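Local coordinates for triacylglycerol lipase (PDB 3O0D), which probably hydrolyses the ester bonds of triacylglycerols as a secreted, glycosylated yeast lipase of the alpha/beta-hydrolase fold, at residues E57-V68 / F129-I140. Numbering follows the deposited sequence. Where two conformers were deposited one is given.
Sequences EEFHDPRLIFDV and FIQSYNNTYNQI. With NAG (2-acetamido-2-deoxy-beta-D-glucopyranose), chain I; NAG (2-acetamido-2-deoxy-beta-D-glucopyranose), chain H.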
loop_
_atom_site.group_PDB
_atom_site.type_symbol
_atom_site.label_atom_id
_atom_site.label_comp_id
_atom_site.label_asym_id
_atom_site.label_seq_id
_atom_site.Cartn_x
_atom_site.Cartn_y
_atom_site.Cartn_z
ATOM N N GLU A 57 -17.101 -8.927 0.134
ATOM C CA GLU A 57 -16.501 -10.262 0.406
ATOM C C GLU A 57 -15.240 -10.063 1.196
ATOM O O GLU A 57 -14.467 -9.163 0.894
ATOM C CB GLU A 57 -16.116 -10.937 -0.939
ATOM C CG GLU A 57 -15.721 -12.395 -0.755
ATOM C CD GLU A 57 -15.767 -13.231 -2.059
ATOM O OE1 GLU A 57 -16.627 -12.987 -2.953
ATOM O OE2 GLU A 57 -14.962 -14.186 -2.121
ATOM N N GLU A 58 -14.976 -10.998 2.128
ATOM C CA GLU A 58 -13.660 -11.035 2.777
ATOM C C GLU A 58 -12.859 -12.195 2.113
ATOM O O GLU A 58 -13.443 -13.126 1.506
ATOM C CB GLU A 58 -13.824 -11.413 4.223
ATOM C CG GLU A 58 -14.644 -10.563 5.101
ATOM C CD GLU A 58 -14.497 -11.012 6.562
ATOM O OE1 GLU A 58 -15.075 -10.344 7.437
ATOM O OE2 GLU A 58 -13.824 -12.059 6.841
ATOM N N PHE A 59 -11.543 -12.142 2.204
ATOM C CA PHE A 59 -10.737 -13.286 1.811
ATOM C C PHE A 59 -9.603 -13.502 2.865
ATOM O O PHE A 59 -9.140 -12.546 3.523
ATOM C CB PHE A 59 -10.179 -13.079 0.397
ATOM C CG PHE A 59 -9.384 -11.770 0.196
ATOM C CD1 PHE A 59 -7.984 -11.720 0.276
ATOM C CD2 PHE A 59 -10.078 -10.571 -0.128
ATOM C CE1 PHE A 59 -7.248 -10.511 0.062
ATOM C CE2 PHE A 59 -9.340 -9.350 -0.282
ATOM C CZ PHE A 59 -7.968 -9.334 -0.230
ATOM N N HIS A 60 -9.125 -14.754 3.029
ATOM C CA HIS A 60 -8.103 -14.987 4.046
ATOM C C HIS A 60 -7.396 -16.275 3.570
ATOM O O HIS A 60 -8.106 -17.263 3.307
ATOM C CB HIS A 60 -8.788 -15.133 5.406
ATOM C CG HIS A 60 -7.993 -15.920 6.407
ATOM N ND1 HIS A 60 -7.116 -15.344 7.310
ATOM C CD2 HIS A 60 -7.962 -17.260 6.655
ATOM C CE1 HIS A 60 -6.533 -16.303 8.027
ATOM N NE2 HIS A 60 -7.042 -17.468 7.656
ATOM N N ASP A 61 -6.082 -16.224 3.396
ATOM C CA ASP A 61 -5.308 -17.467 3.115
ATOM C C ASP A 61 -4.085 -17.466 4.049
ATOM O O ASP A 61 -3.262 -16.589 4.021
ATOM C CB ASP A 61 -4.950 -17.526 1.628
ATOM C CG ASP A 61 -4.410 -18.893 1.196
ATOM O OD1 ASP A 61 -4.036 -19.671 2.100
ATOM O OD2 ASP A 61 -4.314 -19.109 -0.006
ATOM N N PRO A 62 -3.956 -18.519 4.914
ATOM C CA PRO A 62 -2.815 -18.553 5.810
ATOM C C PRO A 62 -1.724 -19.535 5.364
ATOM O O PRO A 62 -0.789 -19.793 6.113
ATOM C CB PRO A 62 -3.454 -19.071 7.112
ATOM C CG PRO A 62 -4.527 -20.081 6.665
ATOM C CD PRO A 62 -5.021 -19.466 5.298
ATOM N N ARG A 63 -1.798 -20.038 4.144
ATOM C CA ARG A 63 -0.952 -21.219 3.780
ATOM C C ARG A 63 0.543 -20.969 3.715
ATOM O O ARG A 63 1.353 -21.848 4.138
ATOM C CB ARG A 63 -1.569 -21.996 2.564
ATOM C CG ARG A 63 -2.785 -22.777 3.088
ATOM C CD ARG A 63 -3.581 -23.422 1.944
ATOM N NE ARG A 63 -4.183 -22.424 1.046
ATOM C CZ ARG A 63 -4.957 -22.742 0.012
ATOM N NH1 ARG A 63 -5.227 -24.024 -0.253
ATOM N NH2 ARG A 63 -5.453 -21.791 -0.767
ATOM N N LEU A 64 0.942 -19.784 3.226
ATOM C CA LEU A 64 2.336 -19.426 2.964
ATOM C C LEU A 64 2.584 -18.110 3.643
ATOM O O LEU A 64 1.586 -17.354 3.893
ATOM C CB LEU A 64 2.577 -19.265 1.482
ATOM C CG LEU A 64 2.248 -20.560 0.724
ATOM C CD1 LEU A 64 2.257 -20.333 -0.804
ATOM C CD2 LEU A 64 3.258 -21.677 1.145
ATOM N N ILE A 65 3.867 -17.871 3.923
ATOM C CA ILE A 65 4.298 -16.708 4.705
ATOM C C ILE A 65 3.954 -15.406 3.986
ATOM O O ILE A 65 3.700 -14.403 4.630
ATOM C CB ILE A 65 5.812 -16.768 5.065
ATOM C CG1 ILE A 65 6.164 -15.588 5.926
ATOM C CG2 ILE A 65 6.709 -16.759 3.835
ATOM C CD1 ILE A 65 5.510 -15.698 7.317
ATOM N N PHE A 66 3.890 -15.450 2.666
ATOM C CA PHE A 66 3.485 -14.200 1.926
ATOM C C PHE A 66 2.047 -14.139 1.450
ATOM O O PHE A 66 1.699 -13.269 0.589
ATOM C CB PHE A 66 4.436 -14.005 0.790
ATOM C CG PHE A 66 5.775 -13.505 1.228
ATOM C CD1 PHE A 66 5.974 -12.152 1.515
ATOM C CD2 PHE A 66 6.855 -14.374 1.325
ATOM C CE1 PHE A 66 7.184 -11.699 1.908
ATOM C CE2 PHE A 66 8.103 -13.911 1.706
ATOM C CZ PHE A 66 8.284 -12.616 2.033
ATOM N N ASP A 67 1.204 -14.966 1.993
ATOM C CA ASP A 67 -0.207 -14.958 1.641
ATOM C C ASP A 67 -0.940 -13.786 2.344
ATOM O O ASP A 67 -0.422 -13.192 3.312
ATOM C CB ASP A 67 -0.870 -16.233 2.027
ATOM C CG ASP A 67 -0.635 -17.357 0.982
ATOM O OD1 ASP A 67 -0.106 -17.098 -0.131
ATOM O OD2 ASP A 67 -1.065 -18.470 1.306
ATOM N N VAL A 68 -2.133 -13.494 1.826
ATOM C CA VAL A 68 -2.824 -12.264 2.170
ATOM C C VAL A 68 -4.236 -12.507 2.661
ATOM O O VAL A 68 -4.880 -13.572 2.405
ATOM C CB VAL A 68 -2.798 -11.243 0.969
ATOM C CG1 VAL A 68 -1.425 -10.776 0.609
ATOM C CG2 VAL A 68 -3.544 -11.860 -0.206
ATOM N N PHE A 129 6.768 -10.940 -2.876
ATOM C CA PHE A 129 5.711 -9.867 -3.096
ATOM C C PHE A 129 4.889 -10.258 -4.298
ATOM O O PHE A 129 3.681 -10.008 -4.312
ATOM C CB PHE A 129 6.355 -8.499 -3.317
ATOM C CG PHE A 129 7.106 -8.009 -2.075
ATOM C CD1 PHE A 129 6.647 -8.353 -0.812
ATOM C CD2 PHE A 129 8.252 -7.255 -2.202
ATOM C CE1 PHE A 129 7.348 -7.973 0.290
ATOM C CE2 PHE A 129 8.968 -6.856 -1.031
ATOM C CZ PHE A 129 8.472 -7.233 0.181
ATOM N N ILE A 130 5.508 -10.925 -5.288
ATOM C CA ILE A 130 4.679 -11.463 -6.386
ATOM C C ILE A 130 3.730 -12.468 -5.885
ATOM O O ILE A 130 2.570 -12.528 -6.335
ATOM C CB ILE A 130 5.525 -12.097 -7.544
ATOM C CG1 ILE A 130 6.443 -11.019 -8.088
ATOM C CG2 ILE A 130 4.569 -12.789 -8.616
ATOM C CD1 ILE A 130 7.100 -11.359 -9.422
ATOM N N GLN A 131 4.154 -13.333 -4.946
ATOM C CA GLN A 131 3.210 -14.227 -4.357
ATOM C C GLN A 131 2.028 -13.534 -3.606
ATOM O O GLN A 131 0.883 -14.019 -3.602
ATOM C CB GLN A 131 3.912 -15.197 -3.385
ATOM C CG GLN A 131 2.979 -16.143 -2.616
ATOM C CD GLN A 131 2.098 -17.017 -3.506
ATOM O OE1 GLN A 131 2.427 -17.267 -4.669
ATOM N NE2 GLN A 131 0.968 -17.465 -2.968
ATOM N N SER A 132 2.326 -12.461 -2.893
ATOM C CA SER A 132 1.288 -11.732 -2.175
ATOM C C SER A 132 0.249 -11.170 -3.179
ATOM O O SER A 132 -0.946 -11.251 -2.938
ATOM C CB SER A 132 1.933 -10.583 -1.413
ATOM O OG SER A 132 3.039 -11.075 -0.656
ATOM N N TYR A 133 0.796 -10.627 -4.255
ATOM C CA TYR A 133 -0.051 -10.065 -5.396
ATOM C C TYR A 133 -0.851 -11.252 -5.984
ATOM O O TYR A 133 -2.047 -11.213 -6.126
ATOM C CB TYR A 133 0.771 -9.380 -6.470
ATOM C CG TYR A 133 -0.121 -9.346 -7.698
ATOM C CD1 TYR A 133 -1.146 -8.441 -7.774
ATOM C CD2 TYR A 133 0.137 -10.197 -8.802
ATOM C CE1 TYR A 133 -2.046 -8.424 -8.917
ATOM C CE2 TYR A 133 -0.732 -10.178 -9.919
ATOM C CZ TYR A 133 -1.783 -9.304 -9.973
ATOM O OH TYR A 133 -2.612 -9.283 -11.093
ATOM N N ASN A 134 -0.182 -12.366 -6.254
ATOM C CA ASN A 134 -0.930 -13.460 -6.830
ATOM C C ASN A 134 -1.974 -14.011 -5.990
ATOM O O ASN A 134 -3.029 -14.419 -6.479
ATOM C CB ASN A 134 0.078 -14.584 -7.272
ATOM C CG ASN A 134 0.135 -14.761 -8.731
ATOM O OD1 ASN A 134 0.319 -13.829 -9.514
ATOM N ND2 ASN A 134 0.052 -16.060 -9.120
ATOM N N ASN A 135 -1.678 -14.131 -4.702
ATOM C CA ASN A 135 -2.583 -14.647 -3.767
ATOM C C ASN A 135 -3.784 -13.708 -3.617
ATOM O O ASN A 135 -4.880 -14.135 -3.348
ATOM C CB ASN A 135 -1.869 -14.938 -2.394
ATOM C CG ASN A 135 -2.688 -15.733 -1.500
ATOM O OD1 ASN A 135 -3.186 -16.901 -1.850
ATOM N ND2 ASN A 135 -2.863 -15.262 -0.307
ATOM N N THR A 136 -3.557 -12.433 -3.773
ATOM C CA THR A 136 -4.739 -11.508 -3.768
ATOM C C THR A 136 -5.623 -11.767 -5.046
ATOM O O THR A 136 -6.809 -12.007 -4.911
ATOM C CB THR A 136 -4.323 -10.033 -3.795
ATOM O OG1 THR A 136 -3.329 -9.763 -2.831
ATOM C CG2 THR A 136 -5.588 -9.107 -3.472
ATOM N N TYR A 137 -4.982 -11.826 -6.189
ATOM C CA TYR A 137 -5.688 -12.019 -7.474
ATOM C C TYR A 137 -6.507 -13.333 -7.442
ATOM O O TYR A 137 -7.729 -13.397 -7.747
ATOM C CB TYR A 137 -4.701 -11.954 -8.613
ATOM C CG TYR A 137 -5.415 -11.996 -9.951
ATOM C CD1 TYR A 137 -5.773 -10.825 -10.618
ATOM C CD2 TYR A 137 -5.800 -13.204 -10.473
ATOM C CE1 TYR A 137 -6.490 -10.875 -11.820
ATOM C CE2 TYR A 137 -6.527 -13.274 -11.658
ATOM C CZ TYR A 137 -6.858 -12.101 -12.323
ATOM O OH TYR A 137 -7.552 -12.211 -13.521
ATOM N N ASN A 138 -5.836 -14.417 -7.005
ATOM C CA ASN A 138 -6.520 -15.681 -7.024
ATOM C C ASN A 138 -7.632 -15.796 -6.081
ATOM O O ASN A 138 -8.514 -16.630 -6.303
ATOM C CB ASN A 138 -5.525 -16.852 -6.832
ATOM C CG ASN A 138 -4.536 -16.977 -7.972
ATOM O OD1 ASN A 138 -3.427 -17.476 -7.760
ATOM N ND2 ASN A 138 -4.897 -16.569 -9.164
ATOM N N GLN A 139 -7.672 -14.961 -4.977
ATOM C CA GLN A 139 -8.771 -15.023 -4.050
ATOM C C GLN A 139 -9.946 -14.071 -4.352
ATOM O O GLN A 139 -11.068 -14.325 -3.963
ATOM C CB GLN A 139 -8.299 -14.693 -2.616
ATOM C CG GLN A 139 -7.345 -15.805 -1.968
ATOM C CD GLN A 139 -7.025 -15.454 -0.556
ATOM O OE1 GLN A 139 -7.814 -15.694 0.365
ATOM N NE2 GLN A 139 -5.893 -14.838 -0.374
ATOM N N ILE A 140 -9.619 -12.978 -4.994
ATOM C CA ILE A 140 -10.611 -11.873 -5.122
ATOM C C ILE A 140 -10.776 -11.283 -6.517
ATOM O O ILE A 140 -11.751 -10.551 -6.767
ATOM C CB ILE A 140 -10.348 -10.740 -4.098
ATOM C CG1 ILE A 140 -11.647 -9.997 -3.742
ATOM C CG2 ILE A 140 -9.260 -9.824 -4.568
ATOM C CD1 ILE A 140 -12.678 -10.793 -3.080
HETATM C C1 NAG I . 0.050 -16.443 -10.520
HETATM C C2 NAG I . 1.194 -17.380 -10.890
HETATM C C3 NAG I . 0.873 -17.971 -12.258
HETATM C C4 NAG I . -0.531 -18.562 -12.383
HETATM C C5 NAG I . -1.580 -17.558 -11.906
HETATM C C6 NAG I . -2.978 -18.114 -11.675
HETATM C C7 NAG I . 3.371 -16.837 -9.966
HETATM C C8 NAG I . 4.677 -16.152 -10.085
HETATM N N2 NAG I . 2.468 -16.707 -10.959
HETATM O O3 NAG I . 1.866 -18.941 -12.638
HETATM O O4 NAG I . -0.709 -18.793 -13.775
HETATM O O5 NAG I . -1.210 -17.061 -10.619
HETATM O O6 NAG I . -3.854 -17.013 -11.779
HETATM O O7 NAG I . 3.139 -17.502 -8.974
HETATM C C1 NAG H . -7.516 -8.850 -15.772
HETATM C C2 NAG H . -8.381 -7.817 -15.016
HETATM C C3 NAG H . -9.574 -7.463 -15.896
HETATM C C4 NAG H . -9.114 -6.987 -17.278
HETATM C C5 NAG H . -8.313 -8.121 -17.871
HETATM C C6 NAG H . -7.881 -7.974 -19.343
HETATM C C7 NAG H . -8.379 -7.991 -12.563
HETATM C C8 NAG H . -9.040 -8.547 -11.336
HETATM N N2 NAG H . -8.909 -8.322 -13.746
HETATM O O3 NAG H . -10.338 -6.447 -15.221
HETATM O O4 NAG H . -10.263 -6.804 -18.111
HETATM O O5 NAG H . -7.166 -8.313 -17.016
HETATM O O6 NAG H . -7.384 -6.695 -19.508
HETATM O O7 NAG H . -7.383 -7.293 -12.486
#
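Phe-59 lies against the last turn of the segment 129-140, its CD2 3.9 Å from Ile-140 CD1 and its CZ near Thr-136 CG2. Its CG sits between the backbone N and the carbonyl carbon (chi1 55°), which turns the ring onto this helix; the amide of Gln-139 stands almost perpendicular to the ring (86°), with NE2 at the ring edge. That amide does polar work too: NE2 donates to Val-68 O over 3.2 Å, nearly straight (170°) but from above the carbonyl plane, while Asp-61 N reaches the same oxygen from the opposite face. A second bond from NE2, to Asn-135 O, ties the amide back to its own helix. Val-68 CG2 packs 3.4 Å from Thr-136 OG1, whose hydroxyl donates to Ser-132 O. Farther along, Gln-131, bent at chi2, holds its NE2 3.1 Å from Asp-67 OD1, nearly along the C-O axis. The other oxygen of Asp-67 takes Leu-64 N across the type I turn 64-67. Phe-66 CE1 lies 4.1 Å from Phe-129 CE1, the two rings meeting obliquely, and the Phe-66 side chain also touches Asp-97 and Ile-98 of helix 91-100. Buried Asp-61 closes an Asx turn through Arg-63 N and is gripped side-on by the guanidinium of Arg-63, NE to OD1 at 3.0 Å and NH2 to OD2. With an alanine here, the guanidinium of Arg-63 would probably be left without its carboxylate mate and free to turn, and the Asx turn would lose its acceptor. The contact thus lays the outermost strand 53-60 and its turn into strand 68-75 over one side of helix 127-150; apolar groups pack at both ends, and between them both oxygens of each buried carboxylate, Asp-61 and Asp-67, accept N-H bonds.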